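Local coordinates for protein nadb-ler3 (Gallus gallus, PDB 3WXB) that reduces carbonyl compounds with NAD(P)H as a member of the short-chain dehydrogenase/reductase family, and holds NADPH in a Rossmann fold, at residues Gly33-Ile38 with Gly65-Glu70; Ala143-Ser148 with Asn206-Cys211; Leu187-Tyr192 with Pro228-Thr233. All coordinates share one frame; numbering follows the deposited sequence.

Interaction 1. Residues Gly33-Ile38 with Gly65-Glu70; sequences GANRGI and GQRAQE. With NDP (NADPH dihydro-nicotinamide-adenine-dinucleotide phosphate), chain C.
Asn35 and Arg67 meet over the 2'-phosphate of NADPH, where the glycine-rich turn of the Rossmann fold faces the loop that follows strand 55-60. Asn35 ND2 divides its two hydrogens between the phosphate and Arg67: one goes to cofactor oxygen O2X at 2.8 Å, nearly straight, the other to the backbone O of Arg67 at 3.1 Å. That oxygen lies close to the plane of the Asn35 amide, yet ND2 stands well out of the carbonyl's own plane. On its other branch Asn35 OD1 accepts a bond from the ribose hydroxyl O3B at 2.8 Å, so a single amide reads both sugar hydroxyl and phosphate. With chi1 at 56°, CG tucks between the backbone N and the carbonyl carbon, which brings the amide to the cofactor.

Two arginines add to the grip. Arg36 meets the phosphate with one edge of its guanidinium, NE reaching O2X at 2.7 Å and NH2 reaching O3X, while O5B of the cofactor lies over one face; its NH1 makes a salt bridge with Asp234. The chain of Arg67 bends at chi3 (-79°) to bring NH1 to O1X at 2.9 Å, in the guanidinium plane, and Arg61, another NADPH-binding residue, lies beside it. Such positive charge suits the phosphate, which probably carries two negative charges, and is consistent with use of NADPH.

Further out, Gly37 gives room where a side chain would run into cofactor oxygen O2N, and Ile38 N donates to that same oxygen. Ala68, the N-cap of helix 69-77, is small enough to let its CA lie against Asn35 CB. A water bridges the two backbones, donating to Asn35 O at 2.8 Å and to Arg67 O at 3.2 Å.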
loop_
_atom_site.group_PDB
_atom_site.type_symbol
_atom_site.label_atom_id
_atom_site.label_comp_id
_atom_site.label_asym_id
_atom_site.label_seq_id
_atom_site.Cartn_x
_atom_site.Cartn_y
_atom_site.Cartn_z
ATOM N N GLY A 33 -0.722 9.896 17.729
ATOM C CA GLY A 33 -0.111 8.764 18.453
ATOM C C GLY A 33 0.917 9.256 19.438
ATOM O O GLY A 33 1.988 8.665 19.601
ATOM N N ALA A 34 0.618 10.371 20.110
ATOM C CA ALA A 34 1.654 11.052 20.899
ATOM C C ALA A 34 1.833 10.612 22.368
ATOM O O ALA A 34 2.664 11.208 23.081
ATOM C CB ALA A 34 1.429 12.556 20.857
ATOM N N ASN A 35 1.076 9.607 22.845
ATOM C CA ASN A 35 1.178 9.253 24.264
ATOM C C ASN A 35 2.294 8.334 24.649
ATOM O O ASN A 35 2.698 8.300 25.830
ATOM C CB ASN A 35 -0.154 8.711 24.793
ATOM C CG ASN A 35 -0.646 7.539 23.993
ATOM O OD1 ASN A 35 -0.872 7.638 22.765
ATOM N ND2 ASN A 35 -0.837 6.402 24.673
ATOM N N ARG A 36 2.810 7.552 23.703
ATOM C CA ARG A 36 3.901 6.669 24.042
ATOM C C ARG A 36 4.722 6.480 22.752
ATOM O O ARG A 36 4.359 7.043 21.728
ATOM C CB ARG A 36 3.374 5.307 24.551
ATOM C CG ARG A 36 2.441 4.587 23.554
ATOM C CD ARG A 36 1.628 3.411 24.281
ATOM N NE ARG A 36 0.646 2.871 23.353
ATOM C CZ ARG A 36 0.815 1.761 22.641
ATOM N NH1 ARG A 36 1.913 1.060 22.801
ATOM N NH2 ARG A 36 -0.137 1.344 21.793
ATOM N N GLY A 37 5.794 5.707 22.835
ATOM C CA GLY A 37 6.621 5.342 21.674
ATOM C C GLY A 37 7.230 6.532 20.952
ATOM O O GLY A 37 7.570 7.560 21.545
ATOM N N ILE A 38 7.320 6.408 19.646
ATOM C CA ILE A 38 7.961 7.453 18.823
ATOM C C ILE A 38 7.224 8.753 18.890
ATOM O O ILE A 38 7.857 9.831 18.944
ATOM C CB ILE A 38 8.102 6.921 17.335
ATOM C CG1 ILE A 38 9.122 5.784 17.315
ATOM C CG2 ILE A 38 8.497 8.052 16.368
ATOM C CD1 ILE A 38 9.057 4.936 15.969
ATOM N N GLY A 65 -6.885 8.997 30.826
ATOM C CA GLY A 65 -6.825 7.610 31.261
ATOM C C GLY A 65 -5.365 7.315 31.461
ATOM O O GLY A 65 -4.515 8.124 31.087
ATOM N N GLN A 66 -5.059 6.161 32.024
ATOM C CA GLN A 66 -3.671 5.775 32.318
ATOM C C GLN A 66 -2.638 5.890 31.125
ATOM O O GLN A 66 -1.453 6.209 31.338
ATOM C CB GLN A 66 -3.659 4.341 32.824
ATOM C CG GLN A 66 -2.397 3.996 33.650
ATOM C CD GLN A 66 -1.910 2.585 33.424
ATOM O OE1 GLN A 66 -1.838 1.763 34.350
ATOM N NE2 GLN A 66 -1.553 2.294 32.168
ATOM N N ARG A 67 -3.119 5.556 29.922
ATOM C CA ARG A 67 -2.409 5.665 28.609
ATOM C C ARG A 67 -1.655 6.992 28.375
ATOM O O ARG A 67 -0.630 7.048 27.680
ATOM C CB ARG A 67 -3.516 5.668 27.562
ATOM C CG ARG A 67 -3.301 4.969 26.306
ATOM C CD ARG A 67 -4.577 5.239 25.506
ATOM N NE ARG A 67 -5.652 4.362 25.972
ATOM C CZ ARG A 67 -6.324 3.498 25.203
ATOM N NH1 ARG A 67 -6.064 3.400 23.898
ATOM N NH2 ARG A 67 -7.304 2.754 25.740
ATOM N N ALA A 68 -2.233 8.059 28.922
ATOM C CA ALA A 68 -1.924 9.442 28.563
ATOM C C ALA A 68 -1.308 10.157 29.731
ATOM O O ALA A 68 -1.238 11.383 29.758
ATOM C CB ALA A 68 -3.187 10.161 28.145
ATOM N N GLN A 69 -0.869 9.378 30.702
ATOM C CA GLN A 69 -0.360 9.921 31.943
ATOM C C GLN A 69 0.870 10.765 31.699
ATOM O O GLN A 69 0.950 11.916 32.164
ATOM C CB GLN A 69 0.038 8.765 32.835
ATOM C CG GLN A 69 -0.246 8.969 34.274
ATOM C CD GLN A 69 -0.428 7.642 34.958
ATOM O OE1 GLN A 69 -1.523 7.080 34.944
ATOM N NE2 GLN A 69 0.651 7.118 35.541
ATOM N N GLU A 70 1.857 10.190 31.017
ATOM C CA GLU A 70 3.100 10.929 30.903
ATOM C C GLU A 70 2.925 12.188 30.046
ATOM O O GLU A 70 3.552 13.224 30.314
ATOM C CB GLU A 70 4.263 10.049 30.477
ATOM C CG GLU A 70 5.522 10.373 31.258
ATOM C CD GLU A 70 6.693 10.598 30.314
ATOM O OE1 GLU A 70 7.096 9.620 29.625
ATOM O OE2 GLU A 70 7.200 11.760 30.244
HETATM P PA NDP C . 3.663 2.081 19.465
HETATM O O1A NDP C . 2.895 0.812 19.290
HETATM O O2A NDP C . 4.594 2.124 20.518
HETATM O O5B NDP C . 2.756 3.260 19.623
HETATM C C5B NDP C . 1.562 3.326 18.794
HETATM C C4B NDP C . 0.968 4.679 18.977
HETATM O O4B NDP C . -0.117 4.944 17.929
HETATM C C3B NDP C . 0.239 4.843 20.332
HETATM O O3B NDP C . 0.250 6.305 20.609
HETATM C C2B NDP C . -1.197 4.426 19.969
HETATM O O2B NDP C . -2.201 4.912 20.887
HETATM C C1B NDP C . -1.374 5.126 18.593
HETATM N N9A NDP C . -2.533 4.446 17.801
HETATM C C8A NDP C . -2.651 3.183 17.322
HETATM N N7A NDP C . -3.857 3.066 16.734
HETATM C C5A NDP C . -4.538 4.178 16.959
HETATM C C6A NDP C . -5.774 4.568 16.602
HETATM N N6A NDP C . -6.563 3.706 15.936
HETATM N N1A NDP C . -6.203 5.807 16.897
HETATM C C2A NDP C . -5.371 6.698 17.526
HETATM N N3A NDP C . -4.106 6.272 17.909
HETATM C C4A NDP C . -3.709 5.048 17.580
HETATM O O3 NDP C . 4.346 2.287 17.985
HETATM P PN NDP C . 5.717 3.101 17.724
HETATM O O1N NDP C . 6.804 2.131 17.698
HETATM O O2N NDP C . 5.784 4.314 18.562
HETATM O O5D NDP C . 5.389 3.485 16.173
HETATM C C5D NDP C . 4.958 4.784 15.719
HETATM C C4D NDP C . 5.057 4.804 14.186
HETATM O O4D NDP C . 6.374 4.442 13.801
HETATM C C3D NDP C . 4.135 3.688 13.615
HETATM O O3D NDP C . 3.528 4.263 12.463
HETATM C C2D NDP C . 5.038 2.584 13.242
HETATM O O2D NDP C . 4.513 1.803 12.171
HETATM C C1D NDP C . 6.289 3.328 12.839
HETATM N N1N NDP C . 7.487 2.453 12.912
HETATM C C2N NDP C . 7.954 1.900 14.114
HETATM C C3N NDP C . 9.091 1.086 14.122
HETATM C C7N NDP C . 9.633 0.555 15.308
HETATM O O7N NDP C . 10.619 -0.183 15.242
HETATM N N7N NDP C . 9.107 0.992 16.495
HETATM C C4N NDP C . 9.742 0.772 12.911
HETATM C C5N NDP C . 9.298 1.293 11.688
HETATM C C6N NDP C . 8.158 2.112 11.662
HETATM P P2B NDP C . -2.693 3.969 22.152
HETATM O O1X NDP C . -4.017 4.592 22.302
HETATM O O2X NDP C . -1.636 4.221 23.142
HETATM O O3X NDP C . -2.738 2.591 21.594
HETATM O O HOH W 1 1.446 9.380 28.098
#

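Interaction 2. Residues Ala143-Ser148 with Asn206-Cys211; sequences APLLLS and NMLTRC
Pro144 is the first residue of 143-148 to touch the other helix, its CB lying 4.0 Å from Leu208 CD2. Helix 130-160 is kinked here, because a proline nitrogen has no hydrogen to give to the preceding turn; the compact ring instead presents a smooth apolar surface to the leucine. One residue on, Leu145 supplies most of this side of the contact. Leu208 CD2 presses against its backbone, 3.5 Å from Leu145 N, while the other branch, CD1, meets Leu145 CD1 at 3.7 Å. The two side chains cross at about a right angle, and the fork of Leu208 thus reaches the backbone of Leu145 with one methyl and its side chain with the other. Its CG stands anti to the backbone N (chi1 172°), which carries both methyls across the gap. A turn later, Ser148 is small and polar, and its OG is hydrogen-bonded to Gln212, just past the end of 206-211.

Leu145 and Leu208 both pack on Leu196 of the second subunit, consistent with the helix-mediated dimer interface common in SDR enzymes. Helices 130-160 and 196-216 lie together against the parallel sheet, where Pro144 rests on strands 112-115 and 173-177.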
loop_
_atom_site.group_PDB
_atom_site.type_symbol
_atom_site.label_atom_id
_atom_site.label_comp_id
_atom_site.label_asym_id
_atom_site.label_seq_id
_atom_site.Cartn_x
_atom_site.Cartn_y
_atom_site.Cartn_z
ATOM N N ALA A 143 -6.160 6.579 7.465
ATOM C CA ALA A 143 -6.195 7.658 8.454
ATOM C C ALA A 143 -5.162 8.785 8.080
ATOM O O ALA A 143 -5.488 9.958 8.176
ATOM C CB ALA A 143 -5.882 7.138 9.789
ATOM N N PRO A 144 -3.928 8.420 7.647
ATOM C CA PRO A 144 -3.031 9.560 7.239
ATOM C C PRO A 144 -3.601 10.321 6.106
ATOM O O PRO A 144 -3.481 11.541 6.116
ATOM C CB PRO A 144 -1.714 8.845 6.840
ATOM C CG PRO A 144 -1.683 7.750 7.897
ATOM C CD PRO A 144 -3.127 7.206 7.845
ATOM N N LEU A 145 -4.266 9.648 5.151
ATOM C CA LEU A 145 -4.934 10.370 4.089
ATOM C C LEU A 145 -6.013 11.364 4.607
ATOM O O LEU A 145 -6.074 12.547 4.207
ATOM C CB LEU A 145 -5.542 9.392 3.072
ATOM C CG LEU A 145 -6.540 10.022 2.152
ATOM C CD1 LEU A 145 -5.820 10.809 1.019
ATOM C CD2 LEU A 145 -7.492 8.968 1.572
ATOM N N LEU A 146 -6.912 10.845 5.444
ATOM C CA LEU A 146 -8.066 11.597 5.946
ATOM C C LEU A 146 -7.643 12.756 6.829
ATOM O O LEU A 146 -8.215 13.858 6.744
ATOM C CB LEU A 146 -8.954 10.659 6.787
ATOM C CG LEU A 146 -10.091 9.886 6.112
ATOM C CD1 LEU A 146 -10.009 9.673 4.666
ATOM C CD2 LEU A 146 -10.443 8.600 6.869
ATOM N N LEU A 147 -6.640 12.506 7.640
ATOM C CA LEU A 147 -6.065 13.548 8.505
ATOM C C LEU A 147 -5.433 14.679 7.647
ATOM O O LEU A 147 -5.648 15.868 7.910
ATOM C CB LEU A 147 -5.069 12.942 9.458
ATOM C CG LEU A 147 -5.732 12.205 10.634
ATOM C CD1 LEU A 147 -4.783 11.168 11.252
ATOM C CD2 LEU A 147 -6.178 13.230 11.762
ATOM N N SER A 148 -4.673 14.286 6.628
ATOM C CA SER A 148 -4.121 15.235 5.668
ATOM C C SER A 148 -5.231 16.068 5.006
ATOM O O SER A 148 -5.121 17.318 4.928
ATOM C CB SER A 148 -3.218 14.506 4.642
ATOM O OG SER A 148 -2.136 13.934 5.357
ATOM N N ASN A 206 3.634 4.740 1.481
ATOM C CA ASN A 206 4.701 5.339 0.643
ATOM C C ASN A 206 4.099 5.888 -0.632
ATOM O O ASN A 206 4.414 6.999 -1.056
ATOM C CB ASN A 206 5.777 4.321 0.396
ATOM C CG ASN A 206 6.561 4.017 1.665
ATOM O OD1 ASN A 206 6.436 4.746 2.670
ATOM N ND2 ASN A 206 7.432 3.025 1.611
ATOM N N MET A 207 3.188 5.103 -1.225
ATOM C CA MET A 207 2.396 5.538 -2.338
ATOM C C MET A 207 1.623 6.782 -2.041
ATOM O O MET A 207 1.631 7.739 -2.865
ATOM C CB MET A 207 1.483 4.401 -2.912
ATOM C CG MET A 207 0.546 4.898 -4.052
ATOM S SD MET A 207 1.437 5.699 -5.505
ATOM C CE MET A 207 1.951 4.241 -6.403
ATOM N N LEU A 208 0.897 6.790 -0.905
ATOM C CA LEU A 208 0.115 7.978 -0.542
ATOM C C LEU A 208 1.005 9.226 -0.494
ATOM O O LEU A 208 0.636 10.288 -1.035
ATOM C CB LEU A 208 -0.548 7.795 0.814
ATOM C CG LEU A 208 -1.234 9.000 1.432
ATOM C CD1 LEU A 208 -2.424 9.557 0.486
ATOM C CD2 LEU A 208 -1.751 8.627 2.888
ATOM N N THR A 209 2.148 9.074 0.144
ATOM C CA THR A 209 3.082 10.199 0.346
ATOM C C THR A 209 3.535 10.764 -1.021
ATOM O O THR A 209 3.527 12.002 -1.242
ATOM C CB THR A 209 4.290 9.745 1.129
ATOM O OG1 THR A 209 3.906 9.180 2.389
ATOM C CG2 THR A 209 5.244 10.930 1.439
ATOM N N ARG A 210 3.904 9.877 -1.918
ATOM C CA ARG A 210 4.225 10.245 -3.280
ATOM C C ARG A 210 3.092 11.061 -3.938
ATOM O O ARG A 210 3.336 12.119 -4.470
ATOM C CB ARG A 210 4.553 8.995 -4.093
ATOM C CG ARG A 210 5.428 9.179 -5.296
ATOM C CD ARG A 210 6.772 9.556 -4.841
ATOM N NE ARG A 210 7.874 9.276 -5.728
ATOM C CZ ARG A 210 7.940 9.612 -6.997
ATOM N NH1 ARG A 210 6.921 10.184 -7.579
ATOM N NH2 ARG A 210 9.025 9.351 -7.704
ATOM N N CYS A 211 1.866 10.537 -3.909
ATOM C CA CYS A 211 0.747 11.224 -4.514
ATOM C C CYS A 211 0.532 12.602 -3.863
ATOM O O CYS A 211 0.198 13.563 -4.565
ATOM C CB CYS A 211 -0.587 10.403 -4.434
ATOM S SG CYS A 211 -0.441 8.862 -5.400
#

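Interaction 3. Residues Leu187-Tyr192 with Pro228-Thr233; sequences LYLWQY and PGWVKT. With NDP (NADPH dihydro-nicotinamide-adenine-dinucleotide phosphate), chain C.
Trp230 packs against Tyr188, Leu189 and Tyr192 where two loops of the Rossmann fold meet, the one after strand 222-227 and the one leading into helix 196-216, in which Leu187 to Trp190 form a type II beta turn. Followed outward, the tryptophan side chain meets a series of neighbours. CB lies 3.7 Å from Tyr188 OH, at the edge of the tyrosine ring, and the two side chains cross at about a right angle. CG stands anti to the backbone N (chi1 -176°), which lays one indole face against Leu189. Over the five-membered ring sits Leu189 CD1 in a CH-pi contact, 3.8 Å from the ring centroid and only 13° off its normal, while CD2 of the same leucine covers the six-membered ring and comes within 3.7 Å of CZ3. A branched leucine suits this place, since its two methyls span both rings. At the far end CZ2 points at the face of Tyr192, an edge-to-face pair in which the Tyr192 ring and the six-membered ring of Trp230 have centroids 5.4 Å apart and planes at 58°. NE1 donates to Gly236 O, and Arg244 adds a cation-pi contact. Replacing Trp230 by an alanine is likely to leave Leu189 and Tyr192 without their packing surface and Gly236 O without this donor.

The same segment also holds the cofactor. Gly229 has angles at which a CB would jam against the preceding carbonyl, and Pro228 CG packs on nicotinamide C6N. Thr233 OG1 bonds to pyrophosphate oxygen O1N at 2.6 Å. The carboxamide is held by Val231, with a weak bond from N7N to Val231 O and a nearly straight one from Val231 N to O7N at 2.7 Å.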
loop_
_atom_site.group_PDB
_atom_site.type_symbol
_atom_site.label_atom_id
_atom_site.label_comp_id
_atom_site.label_asym_id
_atom_site.label_seq_id
_atom_site.Cartn_x
_atom_site.Cartn_y
_atom_site.Cartn_z
ATOM N N LEU A 187 12.184 -5.271 2.079
ATOM C CA LEU A 187 11.388 -6.215 2.874
ATOM C C LEU A 187 12.044 -6.447 4.216
ATOM O O LEU A 187 12.308 -7.575 4.596
ATOM C CB LEU A 187 11.294 -7.548 2.130
ATOM C CG LEU A 187 9.988 -8.306 1.890
ATOM C CD1 LEU A 187 10.072 -9.809 2.141
ATOM C CD2 LEU A 187 8.767 -7.671 2.414
ATOM N N TYR A 188 12.272 -5.360 4.953
ATOM C CA TYR A 188 13.114 -5.368 6.141
ATOM C C TYR A 188 12.476 -6.261 7.225
ATOM O O TYR A 188 11.232 -6.237 7.392
ATOM C CB TYR A 188 13.202 -3.916 6.664
ATOM C CG TYR A 188 14.077 -3.648 7.863
ATOM C CD1 TYR A 188 15.403 -4.118 7.916
ATOM C CD2 TYR A 188 13.607 -2.830 8.923
ATOM C CE1 TYR A 188 16.233 -3.832 9.011
ATOM C CE2 TYR A 188 14.430 -2.509 10.024
ATOM C CZ TYR A 188 15.747 -3.024 10.066
ATOM O OH TYR A 188 16.570 -2.742 11.155
ATOM N N LEU A 189 13.310 -7.006 7.939
ATOM C CA LEU A 189 12.886 -7.811 9.128
ATOM C C LEU A 189 11.976 -8.989 8.813
ATOM O O LEU A 189 11.228 -9.477 9.683
ATOM C CB LEU A 189 12.283 -6.919 10.228
ATOM C CG LEU A 189 13.343 -5.992 10.924
ATOM C CD1 LEU A 189 12.693 -4.933 11.903
ATOM C CD2 LEU A 189 14.421 -6.831 11.667
ATOM N N TRP A 190 12.054 -9.464 7.567
ATOM C CA TRP A 190 11.209 -10.591 7.085
ATOM C C TRP A 190 11.307 -11.851 7.975
ATOM O O TRP A 190 10.320 -12.487 8.254
ATOM C CB TRP A 190 11.564 -10.962 5.624
ATOM C CG TRP A 190 10.726 -12.151 5.132
ATOM C CD1 TRP A 190 11.136 -13.450 5.024
ATOM C CD2 TRP A 190 9.301 -12.152 4.841
ATOM N NE1 TRP A 190 10.082 -14.239 4.584
ATOM C CE2 TRP A 190 8.955 -13.467 4.457
ATOM C CE3 TRP A 190 8.323 -11.148 4.762
ATOM C CZ2 TRP A 190 7.663 -13.816 4.062
ATOM C CZ3 TRP A 190 7.032 -11.491 4.366
ATOM C CH2 TRP A 190 6.713 -12.815 4.030
ATOM N N GLN A 191 12.527 -12.185 8.398
ATOM C CA GLN A 191 12.823 -13.314 9.265
ATOM C C GLN A 191 12.243 -13.135 10.668
ATOM O O GLN A 191 11.777 -14.119 11.288
ATOM C CB GLN A 191 14.359 -13.578 9.288
ATOM C CG GLN A 191 15.282 -12.292 9.396
ATOM C CD GLN A 191 15.331 -11.379 8.112
ATOM O OE1 GLN A 191 15.624 -11.834 7.005
ATOM N NE2 GLN A 191 15.053 -10.098 8.290
ATOM N N TYR A 192 12.186 -11.879 11.140
ATOM C CA TYR A 192 11.545 -11.539 12.405
ATOM C C TYR A 192 9.998 -11.632 12.353
ATOM O O TYR A 192 9.374 -12.076 13.290
ATOM C CB TYR A 192 11.991 -10.134 12.811
ATOM C CG TYR A 192 11.401 -9.605 14.082
ATOM C CD1 TYR A 192 11.854 -10.047 15.330
ATOM C CD2 TYR A 192 10.458 -8.579 14.056
ATOM C CE1 TYR A 192 11.297 -9.522 16.528
ATOM C CE2 TYR A 192 9.898 -8.085 15.242
ATOM C CZ TYR A 192 10.331 -8.566 16.467
ATOM O OH TYR A 192 9.753 -8.044 17.605
ATOM N N PRO A 228 11.887 5.321 10.795
ATOM C CA PRO A 228 12.424 5.766 12.088
ATOM C C PRO A 228 13.486 4.861 12.588
ATOM O O PRO A 228 14.088 5.134 13.601
ATOM C CB PRO A 228 11.199 5.749 13.005
ATOM C CG PRO A 228 10.354 4.645 12.420
ATOM C CD PRO A 228 10.526 4.704 10.949
ATOM N N GLY A 229 13.754 3.799 11.859
ATOM C CA GLY A 229 14.722 2.830 12.307
ATOM C C GLY A 229 13.950 1.692 13.011
ATOM O O GLY A 229 12.735 1.679 13.007
ATOM N N TRP A 230 14.650 0.732 13.590
ATOM C CA TRP A 230 14.000 -0.285 14.420
ATOM C C TRP A 230 14.086 0.162 15.880
ATOM O O TRP A 230 15.141 -0.000 16.561
ATOM C CB TRP A 230 14.693 -1.604 14.189
ATOM C CG TRP A 230 14.078 -2.803 14.907
ATOM C CD1 TRP A 230 12.853 -2.852 15.537
ATOM C CD2 TRP A 230 14.640 -4.107 15.021
ATOM N NE1 TRP A 230 12.643 -4.105 16.050
ATOM C CE2 TRP A 230 13.713 -4.899 15.738
ATOM C CE3 TRP A 230 15.845 -4.690 14.594
ATOM C CZ2 TRP A 230 13.963 -6.234 16.063
ATOM C CZ3 TRP A 230 16.087 -5.997 14.906
ATOM C CH2 TRP A 230 15.142 -6.769 15.632
ATOM N N VAL A 231 12.972 0.687 16.359
ATOM C CA VAL A 231 12.967 1.535 17.525
ATOM C C VAL A 231 12.488 0.722 18.725
ATOM O O VAL A 231 11.568 -0.066 18.591
ATOM C CB VAL A 231 12.138 2.833 17.348
ATOM C CG1 VAL A 231 12.481 3.854 18.511
ATOM C CG2 VAL A 231 12.378 3.551 15.915
ATOM N N LYS A 232 13.148 0.942 19.867
ATOM C CA LYS A 232 12.816 0.311 21.150
ATOM C C LYS A 232 11.500 0.876 21.719
ATOM O O LYS A 232 11.495 1.833 22.487
ATOM C CB LYS A 232 14.047 0.410 22.097
ATOM C CG LYS A 232 14.027 1.491 23.296
ATOM C CD LYS A 232 13.444 2.964 23.007
ATOM C CE LYS A 232 13.945 3.955 24.027
ATOM N NZ LYS A 232 14.789 3.227 25.110
ATOM N N THR A 233 10.370 0.317 21.266
ATOM C CA THR A 233 9.040 0.782 21.665
ATOM C C THR A 233 8.239 -0.497 21.861
ATOM O O THR A 233 8.764 -1.581 21.591
ATOM C CB THR A 233 8.333 1.570 20.565
ATOM O OG1 THR A 233 7.985 0.671 19.487
ATOM C CG2 THR A 233 9.192 2.788 20.079
HETATM P PA NDP C . 3.663 2.081 19.465
HETATM O O1A NDP C . 2.895 0.812 19.290
HETATM O O2A NDP C . 4.594 2.124 20.518
HETATM O O5B NDP C . 2.756 3.260 19.623
HETATM C C5B NDP C . 1.562 3.326 18.794
HETATM C C4B NDP C . 0.968 4.679 18.977
HETATM O O4B NDP C . -0.117 4.944 17.929
HETATM C C3B NDP C . 0.239 4.843 20.332
HETATM O O3B NDP C . 0.250 6.305 20.609
HETATM C C2B NDP C . -1.197 4.426 19.969
HETATM O O2B NDP C . -2.201 4.912 20.887
HETATM C C1B NDP C . -1.374 5.126 18.593
HETATM N N9A NDP C . -2.533 4.446 17.801
HETATM C C8A NDP C . -2.651 3.183 17.322
HETATM N N7A NDP C . -3.857 3.066 16.734
HETATM C C5A NDP C . -4.538 4.178 16.959
HETATM C C6A NDP C . -5.774 4.568 16.602
HETATM N N6A NDP C . -6.563 3.706 15.936
HETATM N N1A NDP C . -6.203 5.807 16.897
HETATM C C2A NDP C . -5.371 6.698 17.526
HETATM N N3A NDP C . -4.106 6.272 17.909
HETATM C C4A NDP C . -3.709 5.048 17.580
HETATM O O3 NDP C . 4.346 2.287 17.985
HETATM P PN NDP C . 5.717 3.101 17.724
HETATM O O1N NDP C . 6.804 2.131 17.698
HETATM O O2N NDP C . 5.784 4.314 18.562
HETATM O O5D NDP C . 5.389 3.485 16.173
HETATM C C5D NDP C . 4.958 4.784 15.719
HETATM C C4D NDP C . 5.057 4.804 14.186
HETATM O O4D NDP C . 6.374 4.442 13.801
HETATM C C3D NDP C . 4.135 3.688 13.615
HETATM O O3D NDP C . 3.528 4.263 12.463
HETATM C C2D NDP C . 5.038 2.584 13.242
HETATM O O2D NDP C . 4.513 1.803 12.171
HETATM C C1D NDP C . 6.289 3.328 12.839
HETATM N N1N NDP C . 7.487 2.453 12.912
HETATM C C2N NDP C . 7.954 1.900 14.114
HETATM C C3N NDP C . 9.091 1.086 14.122
HETATM C C7N NDP C . 9.633 0.555 15.308
HETATM O O7N NDP C . 10.619 -0.183 15.242
HETATM N N7N NDP C . 9.107 0.992 16.495
HETATM C C4N NDP C . 9.742 0.772 12.911
HETATM C C5N NDP C . 9.298 1.293 11.688
HETATM C C6N NDP C . 8.158 2.112 11.662
HETATM P P2B NDP C . -2.693 3.969 22.152
HETATM O O1X NDP C . -4.017 4.592 22.302
HETATM O O2X NDP C . -1.636 4.221 23.142
HETATM O O3X NDP C . -2.738 2.591 21.594
#

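In the fold
From the N terminus, interaction 1 comes first, closing a short loop that runs from the glycine-rich turn through helix 37-47 and strand 55-60 to the start of helix 69-77. It is complete before the others open. Interactions 2 and 3 cross: 187-192 falls between 143-148 and 206-211, and 228-233 follows them all. Interaction 2 joins two long helices on the opposite side of the chain's centre from interaction 1, and both it and interaction 3 touch the second subunit. Interactions 1 and 3 meet directly, Ile38 CD1 packing on Val231 CG2, and share NADPH, interaction 1 mainly at the adenosine ribose and its phosphate, interaction 3 at the nicotinamide side, where it joins the loops after strands 173-177 and 222-227.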